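Local coordinates for Mll7089 protein (Mesorhizobium loti, PDB 2OZ8) that is of unconfirmed function but probably acts as a magnesium-dependent hydro-lyase related to mandelate racemase within the enolase superfamily, at residues A[191-196]-A[218-223]; A[197-202]-A[227-232]; A[222-227]-A[246-251]. One frame throughout, in Å; residues are numbered along the deposited sequence. Where two conformers were deposited one is given.

Followed from the N terminus, the chain reaches the first of these contacts at strand 192-196, and contact 1 closes the loop through helix 203-215 by setting strand 222-224 beside it. Contact 2 starts right after the first strand: segment 197-202 meets segment 227-232 beyond the second strand, so contacts 1 and 2 cross along the chain. Contact 3 begins on Trp222 and Val223, where contact 1 ends, and closes the next loop through helix 232-241 onto strand 246-249; it crosses contact 2, with which it shares Ile227. Contacts 1 and 3 thus tie three consecutive parallel strands of the barrel wall, while contact 2 joins the loops that leave two of them.

Contact 1: A[191-196]-A[218-223]; sequences SKVMID and HDLLWV
The indole of Trp222 lies against Met194, whose CG sits over one face, 3.7 Å above the plane; the opposite face is met by Asn248 of the next strand, and at the rim NE1 bonds to Glu224. Met194 SD adds a Met-aromatic contact, standing 5.0 Å from the centroid of the six-membered ring of Trp222. A flexible thioether suits this place because it can follow a flat surface: with CG anti to the carbonyl carbon (chi1 -44°) and a bend at chi2, the chain folds over the indole and carries CE on to Leu221 CD2, 3.9 Å away. Replacing Trp222 with a serine would probably leave Met194 facing a gap and Glu224 without its indole donor.

On the other face of the sheet, the branched Ile195 meets Val223 CG2 with its CG1 at 3.7 Å, and Leu220 crosses Ile195 at about a right angle, its CD1 3.8 Å from Ile195 CG1; Leu210 of helix 203-215 packs on all three. The backbones are held by Leu221 N to Val193 O (2.8 Å) and Ile195 N to Trp222 O (3.2 Å). Beside the first of these bonds, a water accepts from Val193 N and donates to Asp219 O. Parallel neighbours joined through a helix, with one face turned to the barrel interior and the other to the helices, make this a beta-alpha-beta unit of the TIM barrel found in enolase-superfamily C-terminal domains.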
loop_
_atom_site.group_PDB
_atom_site.type_symbol
_atom_site.label_atom_id
_atom_site.label_comp_id
_atom_site.label_asym_id
_atom_site.label_seq_id
_atom_site.Cartn_x
_atom_site.Cartn_y
_atom_site.Cartn_z
ATOM N N SER A 191 -29.341 -28.559 11.333
ATOM C CA SER A 191 -29.777 -27.560 10.378
ATOM C C SER A 191 -28.777 -26.400 10.236
ATOM O O SER A 191 -28.092 -26.068 11.179
ATOM C CB SER A 191 -31.077 -26.987 10.876
ATOM O OG SER A 191 -32.058 -27.983 10.792
ATOM N N LYS A 192 -28.734 -25.775 9.064
ATOM C CA LYS A 192 -27.820 -24.685 8.776
ATOM C C LYS A 192 -28.499 -23.387 9.202
ATOM O O LYS A 192 -29.721 -23.225 9.014
ATOM C CB LYS A 192 -27.475 -24.719 7.269
ATOM C CG LYS A 192 -26.447 -25.791 6.909
ATOM C CD LYS A 192 -26.745 -26.487 5.594
ATOM C CE LYS A 192 -25.461 -27.264 4.945
ATOM N NZ LYS A 192 -25.578 -27.702 3.390
ATOM N N VAL A 193 -27.743 -22.464 9.819
ATOM C CA VAL A 193 -28.344 -21.194 10.303
ATOM C C VAL A 193 -27.596 -19.942 9.820
ATOM O O VAL A 193 -26.366 -19.888 9.877
ATOM C CB VAL A 193 -28.479 -21.184 11.882
ATOM C CG1 VAL A 193 -29.015 -19.876 12.386
ATOM C CG2 VAL A 193 -29.382 -22.354 12.361
ATOM N N MET A 194 -28.333 -18.946 9.356
ATOM C CA MET A 194 -27.756 -17.659 9.001
ATOM C C MET A 194 -28.412 -16.566 9.812
ATOM O O MET A 194 -29.625 -16.645 10.134
ATOM C CB MET A 194 -27.913 -17.357 7.496
ATOM C CG MET A 194 -27.586 -18.561 6.488
ATOM S SD MET A 194 -28.633 -20.082 6.284
ATOM C CE MET A 194 -28.418 -20.146 4.577
ATOM N N ILE A 195 -27.625 -15.538 10.150
ATOM C CA ILE A 195 -28.185 -14.343 10.754
ATOM C C ILE A 195 -27.982 -13.127 9.873
ATOM O O ILE A 195 -27.000 -13.044 9.175
ATOM C CB ILE A 195 -27.655 -14.047 12.181
ATOM C CG1 ILE A 195 -26.151 -13.925 12.186
ATOM C CG2 ILE A 195 -28.157 -15.096 13.189
ATOM C CD1 ILE A 195 -25.585 -13.218 13.415
ATOM N N ASP A 196 -28.920 -12.178 9.942
ATOM C CA ASP A 196 -28.915 -10.957 9.154
ATOM C C ASP A 196 -29.245 -9.758 10.038
ATOM O O ASP A 196 -30.404 -9.481 10.273
ATOM C CB ASP A 196 -29.974 -11.064 8.083
ATOM C CG ASP A 196 -29.913 -9.919 7.076
ATOM O OD1 ASP A 196 -29.221 -8.888 7.299
ATOM O OD2 ASP A 196 -30.600 -10.042 6.052
ATOM N N HIS A 218 -24.288 -21.777 19.051
ATOM C CA HIS A 218 -24.917 -21.651 17.768
ATOM C C HIS A 218 -23.889 -21.555 16.638
ATOM O O HIS A 218 -23.120 -20.604 16.547
ATOM C CB HIS A 218 -25.873 -20.450 17.759
ATOM C CG HIS A 218 -26.827 -20.401 18.919
ATOM N ND1 HIS A 218 -27.993 -21.142 18.964
ATOM C CD2 HIS A 218 -26.821 -19.645 20.042
ATOM C CE1 HIS A 218 -28.650 -20.861 20.075
ATOM N NE2 HIS A 218 -27.961 -19.955 20.746
ATOM N N ASP A 219 -23.900 -22.551 15.767
ATOM C CA ASP A 219 -23.015 -22.615 14.637
ATOM C C ASP A 219 -23.684 -21.981 13.406
ATOM O O ASP A 219 -24.735 -22.421 12.988
ATOM C CB ASP A 219 -22.618 -24.069 14.367
ATOM C CG ASP A 219 -21.496 -24.568 15.313
ATOM O OD1 ASP A 219 -21.337 -24.059 16.463
ATOM O OD2 ASP A 219 -20.733 -25.481 14.892
ATOM N N LEU A 220 -23.053 -20.949 12.833
ATOM C CA LEU A 220 -23.610 -20.214 11.726
ATOM C C LEU A 220 -22.932 -20.524 10.456
ATOM O O LEU A 220 -21.709 -20.508 10.393
ATOM C CB LEU A 220 -23.491 -18.713 11.943
ATOM C CG LEU A 220 -24.106 -18.135 13.213
ATOM C CD1 LEU A 220 -23.743 -16.675 13.315
ATOM C CD2 LEU A 220 -25.621 -18.299 13.254
ATOM N N LEU A 221 -23.734 -20.766 9.419
ATOM C CA LEU A 221 -23.260 -20.791 8.036
ATOM C C LEU A 221 -22.760 -19.430 7.538
ATOM O O LEU A 221 -21.682 -19.329 6.918
ATOM C CB LEU A 221 -24.368 -21.304 7.138
ATOM C CG LEU A 221 -23.970 -21.624 5.714
ATOM C CD1 LEU A 221 -22.673 -22.588 5.701
ATOM C CD2 LEU A 221 -25.163 -22.176 4.948
ATOM N N TRP A 222 -23.513 -18.370 7.794
ATOM C CA TRP A 222 -23.040 -17.016 7.443
ATOM C C TRP A 222 -23.797 -15.947 8.215
ATOM O O TRP A 222 -24.882 -16.180 8.735
ATOM C CB TRP A 222 -23.035 -16.721 5.920
ATOM C CG TRP A 222 -24.368 -16.441 5.210
ATOM C CD1 TRP A 222 -25.243 -15.433 5.475
ATOM C CD2 TRP A 222 -24.919 -17.145 4.086
ATOM N NE1 TRP A 222 -26.316 -15.467 4.612
ATOM C CE2 TRP A 222 -26.147 -16.513 3.750
ATOM C CE3 TRP A 222 -24.496 -18.235 3.325
ATOM C CZ2 TRP A 222 -26.959 -16.953 2.679
ATOM C CZ3 TRP A 222 -25.276 -18.656 2.297
ATOM C CH2 TRP A 222 -26.504 -18.032 1.979
ATOM N N VAL A 223 -23.156 -14.806 8.325
ATOM C CA VAL A 223 -23.778 -13.605 8.825
ATOM C C VAL A 223 -23.847 -12.645 7.632
ATOM O O VAL A 223 -22.864 -12.431 6.906
ATOM C CB VAL A 223 -23.024 -12.994 10.059
ATOM C CG1 VAL A 223 -21.547 -12.758 9.769
ATOM C CG2 VAL A 223 -23.702 -11.706 10.545
HETATM O O HOH W 1 -25.251 -23.332 10.578
#

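Contact 2: A[197-202]-A[227-232]; sequences PNEAWT and ILRHDH. With SO4 (sulfate ion), chain C.
Glu199 reaches from one beta-alpha loop of the TIM barrel to Arg229 in the next, beyond the C-terminal ends of strands 192-196 and 222-224. Here the contact is tight. Glu199 OE2 takes two bonds, from Arg229 N at 2.6 Å and from Arg229 NH1 at 2.8 Å, the second a salt bridge. NH1 comes to the syn lone pair, whereas the backbone N arrives on the anti side, 29° out of the carboxylate plane; two donors on different sides should hinder the carboxylate from turning. In Arg229, CG between the backbone N and the carbonyl carbon (chi1 77°) starts the chain past Glu199 OE2; it then runs extended to NE, and the guanidinium is turned so that NH1 meets the same oxygen. Glu199 ends the central pair of a type I' turn, Pro197 to Ala200, where Asn198 readily takes the left-handed backbone shape. Close by, Ile227 CG2 presses to 3.2 Å from Trp201 O. Arg91 of a neighbouring subunit hydrogen-bonds to Glu199 O and packs on Leu228 and Arg229.

The rest is looser. Trp201 O and Leu228 N are joined through a water, which donates to Trp201 O at 2.7 Å and accepts from Leu228 N at 2.9 Å. Toward solvent, the exposed His230 lays its ring over Arg229 CG, which stands 3.7 Å above the centre of the His230 ring. Beyond it, a sulfate, probably from the crystallisation liquor and also held by Arg236, accepts at the His232 ring edge: ND1 of His232 donates to sulfate O1 over 2.9 Å.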
loop_
_atom_site.group_PDB
_atom_site.type_symbol
_atom_site.label_atom_id
_atom_site.label_comp_id
_atom_site.label_asym_id
_atom_site.label_seq_id
_atom_site.Cartn_x
_atom_site.Cartn_y
_atom_site.Cartn_z
ATOM N N PRO A 197 -28.225 -9.053 10.549
ATOM C CA PRO A 197 -28.378 -7.832 11.349
ATOM C C PRO A 197 -28.769 -6.591 10.541
ATOM O O PRO A 197 -29.109 -5.567 11.127
ATOM C CB PRO A 197 -26.950 -7.584 11.876
ATOM C CG PRO A 197 -26.219 -8.917 11.677
ATOM C CD PRO A 197 -26.803 -9.435 10.407
ATOM N N ASN A 198 -28.659 -6.647 9.217
ATOM C CA ASN A 198 -28.975 -5.511 8.372
ATOM C C ASN A 198 -28.355 -4.205 8.819
ATOM O O ASN A 198 -29.053 -3.175 8.960
ATOM C CB ASN A 198 -30.461 -5.348 8.240
ATOM C CG ASN A 198 -30.866 -5.176 6.825
ATOM O OD1 ASN A 198 -30.766 -4.081 6.254
ATOM N ND2 ASN A 198 -31.283 -6.304 6.196
ATOM N N GLU A 199 -27.040 -4.263 9.026
ATOM C CA GLU A 199 -26.180 -3.116 9.314
ATOM C C GLU A 199 -26.363 -2.549 10.721
ATOM O O GLU A 199 -25.888 -1.453 11.021
ATOM C CB GLU A 199 -26.316 -1.984 8.255
ATOM C CG GLU A 199 -26.146 -2.345 6.776
ATOM C CD GLU A 199 -26.038 -1.080 5.806
ATOM O OE1 GLU A 199 -26.883 -0.188 5.776
ATOM O OE2 GLU A 199 -25.101 -0.951 5.014
ATOM N N ALA A 200 -27.076 -3.268 11.582
ATOM C CA ALA A 200 -27.311 -2.802 12.941
ATOM C C ALA A 200 -26.035 -2.668 13.750
ATOM O O ALA A 200 -25.999 -1.945 14.745
ATOM C CB ALA A 200 -28.314 -3.728 13.681
ATOM N N TRP A 201 -24.982 -3.360 13.356
ATOM C CA TRP A 201 -23.775 -3.415 14.215
ATOM C C TRP A 201 -22.636 -2.554 13.670
ATOM O O TRP A 201 -22.615 -2.244 12.499
ATOM C CB TRP A 201 -23.334 -4.851 14.402
ATOM C CG TRP A 201 -24.363 -5.726 15.041
ATOM C CD1 TRP A 201 -25.367 -5.336 15.866
ATOM C CD2 TRP A 201 -24.432 -7.158 14.970
ATOM N NE1 TRP A 201 -26.079 -6.434 16.314
ATOM C CE2 TRP A 201 -25.542 -7.565 15.766
ATOM C CE3 TRP A 201 -23.664 -8.131 14.330
ATOM C CZ2 TRP A 201 -25.904 -8.916 15.949
ATOM C CZ3 TRP A 201 -24.028 -9.498 14.508
ATOM C CH2 TRP A 201 -25.146 -9.869 15.321
ATOM N N THR A 202 -21.758 -2.089 14.545
ATOM C CA THR A 202 -20.448 -1.592 14.142
ATOM C C THR A 202 -19.429 -2.782 14.124
ATOM O O THR A 202 -19.672 -3.877 14.697
ATOM C CB THR A 202 -19.996 -0.472 15.131
ATOM O OG1 THR A 202 -20.144 -0.931 16.472
ATOM C CG2 THR A 202 -20.826 0.832 14.962
ATOM N N ILE A 227 -22.856 -4.923 9.159
ATOM C CA ILE A 227 -22.429 -3.563 9.430
ATOM C C ILE A 227 -22.628 -2.716 8.166
ATOM O O ILE A 227 -22.865 -3.245 7.069
ATOM C CB ILE A 227 -20.894 -3.493 9.896
ATOM C CG1 ILE A 227 -19.924 -3.923 8.761
ATOM C CG2 ILE A 227 -20.613 -4.330 11.163
ATOM C CD1 ILE A 227 -18.448 -3.594 8.917
ATOM N N LEU A 228 -22.585 -1.393 8.356
ATOM C CA LEU A 228 -22.518 -0.397 7.290
ATOM C C LEU A 228 -21.799 -0.920 6.093
ATOM O O LEU A 228 -20.638 -1.254 6.177
ATOM C CB LEU A 228 -21.795 0.857 7.805
ATOM C CG LEU A 228 -22.225 2.144 7.125
ATOM C CD1 LEU A 228 -23.767 2.278 7.181
ATOM C CD2 LEU A 228 -21.554 3.383 7.721
ATOM N N ARG A 229 -22.480 -1.011 4.968
ATOM C CA ARG A 229 -21.917 -1.628 3.777
ATOM C C ARG A 229 -20.697 -0.891 3.198
ATOM O O ARG A 229 -19.947 -1.448 2.418
ATOM C CB ARG A 229 -22.972 -1.681 2.712
ATOM C CG ARG A 229 -23.217 -0.351 2.036
ATOM C CD ARG A 229 -24.584 -0.363 1.428
ATOM N NE ARG A 229 -25.018 0.993 1.209
ATOM C CZ ARG A 229 -25.644 1.710 2.139
ATOM N NH1 ARG A 229 -25.898 1.165 3.326
ATOM N NH2 ARG A 229 -26.004 2.972 1.885
ATOM N N HIS A 230 -20.508 0.362 3.573
ATOM C CA HIS A 230 -19.395 1.117 3.089
ATOM C C HIS A 230 -18.181 0.930 4.001
ATOM O O HIS A 230 -17.090 1.428 3.690
ATOM C CB HIS A 230 -19.821 2.590 2.952
ATOM C CG HIS A 230 -20.933 2.796 1.953
ATOM N ND1 HIS A 230 -20.877 2.300 0.654
ATOM C CD2 HIS A 230 -22.133 3.429 2.064
ATOM C CE1 HIS A 230 -21.992 2.626 0.014
ATOM N NE2 HIS A 230 -22.772 3.307 0.846
ATOM N N ASP A 231 -18.360 0.191 5.114
ATOM C CA ASP A 231 -17.260 0.006 6.041
ATOM C C ASP A 231 -16.372 -1.177 5.619
ATOM O O ASP A 231 -16.421 -2.282 6.207
ATOM C CB ASP A 231 -17.732 -0.144 7.476
ATOM C CG ASP A 231 -16.571 -0.128 8.447
ATOM O OD1 ASP A 231 -15.441 0.201 8.027
ATOM O OD2 ASP A 231 -16.763 -0.428 9.628
ATOM N N HIS A 232 -15.542 -0.915 4.602
ATOM C CA HIS A 232 -14.706 -1.948 4.012
ATOM C C HIS A 232 -13.639 -2.364 5.016
ATOM O O HIS A 232 -13.382 -3.548 5.200
ATOM C CB HIS A 232 -14.077 -1.467 2.709
ATOM C CG HIS A 232 -15.055 -1.212 1.612
ATOM N ND1 HIS A 232 -14.727 -0.486 0.485
ATOM C CD2 HIS A 232 -16.357 -1.568 1.461
ATOM C CE1 HIS A 232 -15.771 -0.434 -0.324
ATOM N NE2 HIS A 232 -16.776 -1.066 0.250
HETATM S S SO4 C . -11.016 0.713 0.996
HETATM O O1 SO4 C . -12.346 1.198 0.652
HETATM O O2 SO4 C . -10.041 1.706 0.514
HETATM O O3 SO4 C . -10.923 0.540 2.449
HETATM O O4 SO4 C . -10.813 -0.545 0.264
HETATM O O HOH W 2 -21.783 -0.273 10.896
#

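Contact 3: A[222-227]-A[246-251]; sequences WVEDPI and QINSGE
Asn248 slants across the indole of Trp222, its amide plane turned 54° from the ring. The ND2 end hangs above the ring, 3.1 Å from Trp222 CE2, and Asn248 CB makes a CH-pi contact with the five-membered ring. Since ND2 and NE1 are both donors, each turns to its own acceptor: Asn248 ND2 to Ser294 OG, and Trp222 NE1 to the anti side of Glu224 OE1, out of the carboxylate plane. Glu224, which Lys165 also bridges, runs alongside Asn248 pointing the same way, carboxylate and amide stacked 20° apart. Having CG anti to the backbone N (chi1 -177°) carries the short amide alongside both, OD1 beside Glu224 CG.

Strands 222-224 and 246-249 run parallel within a beta-alpha-beta unit of the TIM barrel, bonded by Val223 N to Gln246 O (2.9 Å), Asn248 N to Val223 O (2.8 Å) and Asp225 N to Asn248 O (2.9 Å). On the helix-facing side, Ile247 lies beside Val223, under Leu238 of helix 232-241.

Past the strand ends, Asp225 crosses Glu251 at about a right angle. Asp225 OD1 accepts from Glu251 N at 3.2 Å, and weakly from Gly250 N, whose backbone angles call for glycine, while Glu251 OE1 turns away to His273 NE2.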
loop_
_atom_site.group_PDB
_atom_site.type_symbol
_atom_site.label_atom_id
_atom_site.label_comp_id
_atom_site.label_asym_id
_atom_site.label_seq_id
_atom_site.Cartn_x
_atom_site.Cartn_y
_atom_site.Cartn_z
ATOM N N TRP A 222 -23.513 -18.370 7.794
ATOM C CA TRP A 222 -23.040 -17.016 7.443
ATOM C C TRP A 222 -23.797 -15.947 8.215
ATOM O O TRP A 222 -24.882 -16.180 8.735
ATOM C CB TRP A 222 -23.035 -16.721 5.920
ATOM C CG TRP A 222 -24.368 -16.441 5.210
ATOM C CD1 TRP A 222 -25.243 -15.433 5.475
ATOM C CD2 TRP A 222 -24.919 -17.145 4.086
ATOM N NE1 TRP A 222 -26.316 -15.467 4.612
ATOM C CE2 TRP A 222 -26.147 -16.513 3.750
ATOM C CE3 TRP A 222 -24.496 -18.235 3.325
ATOM C CZ2 TRP A 222 -26.959 -16.953 2.679
ATOM C CZ3 TRP A 222 -25.276 -18.656 2.297
ATOM C CH2 TRP A 222 -26.504 -18.032 1.979
ATOM N N VAL A 223 -23.156 -14.806 8.325
ATOM C CA VAL A 223 -23.778 -13.605 8.825
ATOM C C VAL A 223 -23.847 -12.645 7.632
ATOM O O VAL A 223 -22.864 -12.431 6.906
ATOM C CB VAL A 223 -23.024 -12.994 10.059
ATOM C CG1 VAL A 223 -21.547 -12.758 9.769
ATOM C CG2 VAL A 223 -23.702 -11.706 10.545
ATOM N N GLU A 224 -25.030 -12.072 7.420
ATOM C CA GLU A 224 -25.275 -11.274 6.249
ATOM C C GLU A 224 -25.367 -9.801 6.592
ATOM O O GLU A 224 -26.034 -9.453 7.532
ATOM C CB GLU A 224 -26.595 -11.744 5.697
ATOM C CG GLU A 224 -26.766 -11.525 4.216
ATOM C CD GLU A 224 -27.916 -12.350 3.641
ATOM O OE1 GLU A 224 -28.063 -13.569 3.962
ATOM O OE2 GLU A 224 -28.667 -11.754 2.858
ATOM N N ASP A 225 -24.722 -8.933 5.824
ATOM C CA ASP A 225 -24.737 -7.503 6.081
ATOM C C ASP A 225 -24.653 -7.086 7.571
ATOM O O ASP A 225 -25.517 -6.367 8.055
ATOM C CB ASP A 225 -25.961 -6.861 5.448
ATOM C CG ASP A 225 -26.117 -7.230 4.012
ATOM O OD1 ASP A 225 -25.151 -7.059 3.237
ATOM O OD2 ASP A 225 -27.219 -7.714 3.638
ATOM N N PRO A 226 -23.590 -7.500 8.290
ATOM C CA PRO A 226 -23.627 -7.206 9.725
ATOM C C PRO A 226 -23.441 -5.719 10.069
ATOM O O PRO A 226 -23.869 -5.303 11.150
ATOM C CB PRO A 226 -22.461 -8.030 10.289
ATOM C CG PRO A 226 -21.520 -8.266 9.143
ATOM C CD PRO A 226 -22.349 -8.205 7.863
ATOM N N ILE A 227 -22.856 -4.923 9.159
ATOM C CA ILE A 227 -22.429 -3.563 9.430
ATOM C C ILE A 227 -22.628 -2.716 8.166
ATOM O O ILE A 227 -22.865 -3.245 7.069
ATOM C CB ILE A 227 -20.894 -3.493 9.896
ATOM C CG1 ILE A 227 -19.924 -3.923 8.761
ATOM C CG2 ILE A 227 -20.613 -4.330 11.163
ATOM C CD1 ILE A 227 -18.448 -3.594 8.917
ATOM N N GLN A 246 -18.912 -17.366 7.643
ATOM C CA GLN A 246 -18.715 -16.507 6.469
ATOM C C GLN A 246 -19.390 -15.153 6.612
ATOM O O GLN A 246 -20.460 -15.073 7.200
ATOM C CB GLN A 246 -19.261 -17.204 5.234
ATOM C CG GLN A 246 -18.427 -18.414 4.765
ATOM C CD GLN A 246 -19.129 -19.238 3.690
ATOM O OE1 GLN A 246 -18.647 -19.360 2.581
ATOM N NE2 GLN A 246 -20.280 -19.806 4.034
ATOM N N ILE A 247 -18.759 -14.098 6.074
ATOM C CA ILE A 247 -19.300 -12.763 6.068
ATOM C C ILE A 247 -19.923 -12.495 4.706
ATOM O O ILE A 247 -19.222 -12.360 3.694
ATOM C CB ILE A 247 -18.199 -11.720 6.354
ATOM C CG1 ILE A 247 -17.393 -12.067 7.636
ATOM C CG2 ILE A 247 -18.779 -10.308 6.405
ATOM C CD1 ILE A 247 -18.199 -11.979 8.964
ATOM N N ASN A 248 -21.246 -12.393 4.669
ATOM C CA ASN A 248 -21.969 -12.342 3.422
ATOM C C ASN A 248 -22.298 -10.877 3.259
ATOM O O ASN A 248 -22.809 -10.273 4.159
ATOM C CB ASN A 248 -23.194 -13.274 3.539
ATOM C CG ASN A 248 -24.026 -13.371 2.262
ATOM O OD1 ASN A 248 -24.205 -12.400 1.564
ATOM N ND2 ASN A 248 -24.562 -14.564 1.978
ATOM N N SER A 249 -21.975 -10.284 2.123
ATOM C CA SER A 249 -22.063 -8.828 1.978
ATOM C C SER A 249 -22.523 -8.409 0.608
ATOM O O SER A 249 -22.318 -9.111 -0.353
ATOM C CB SER A 249 -20.706 -8.166 2.220
ATOM O OG SER A 249 -20.913 -6.892 2.809
ATOM N N GLY A 250 -23.157 -7.257 0.538
ATOM C CA GLY A 250 -23.424 -6.569 -0.729
ATOM C C GLY A 250 -24.806 -5.952 -0.866
ATOM O O GLY A 250 -25.134 -5.430 -1.941
ATOM N N GLU A 251 -25.625 -6.041 0.193
ATOM C CA GLU A 251 -26.984 -5.457 0.186
ATOM C C GLU A 251 -26.875 -3.950 -0.022
ATOM O O GLU A 251 -25.948 -3.311 0.490
ATOM C CB GLU A 251 -27.769 -5.760 1.493
ATOM C CG GLU A 251 -29.302 -5.457 1.484
ATOM C CD GLU A 251 -30.178 -6.594 0.878
ATOM O OE1 GLU A 251 -29.777 -7.105 -0.181
ATOM O OE2 GLU A 251 -31.258 -6.973 1.448
HETATM O O HOH W 3 -22.174 -5.501 5.611
#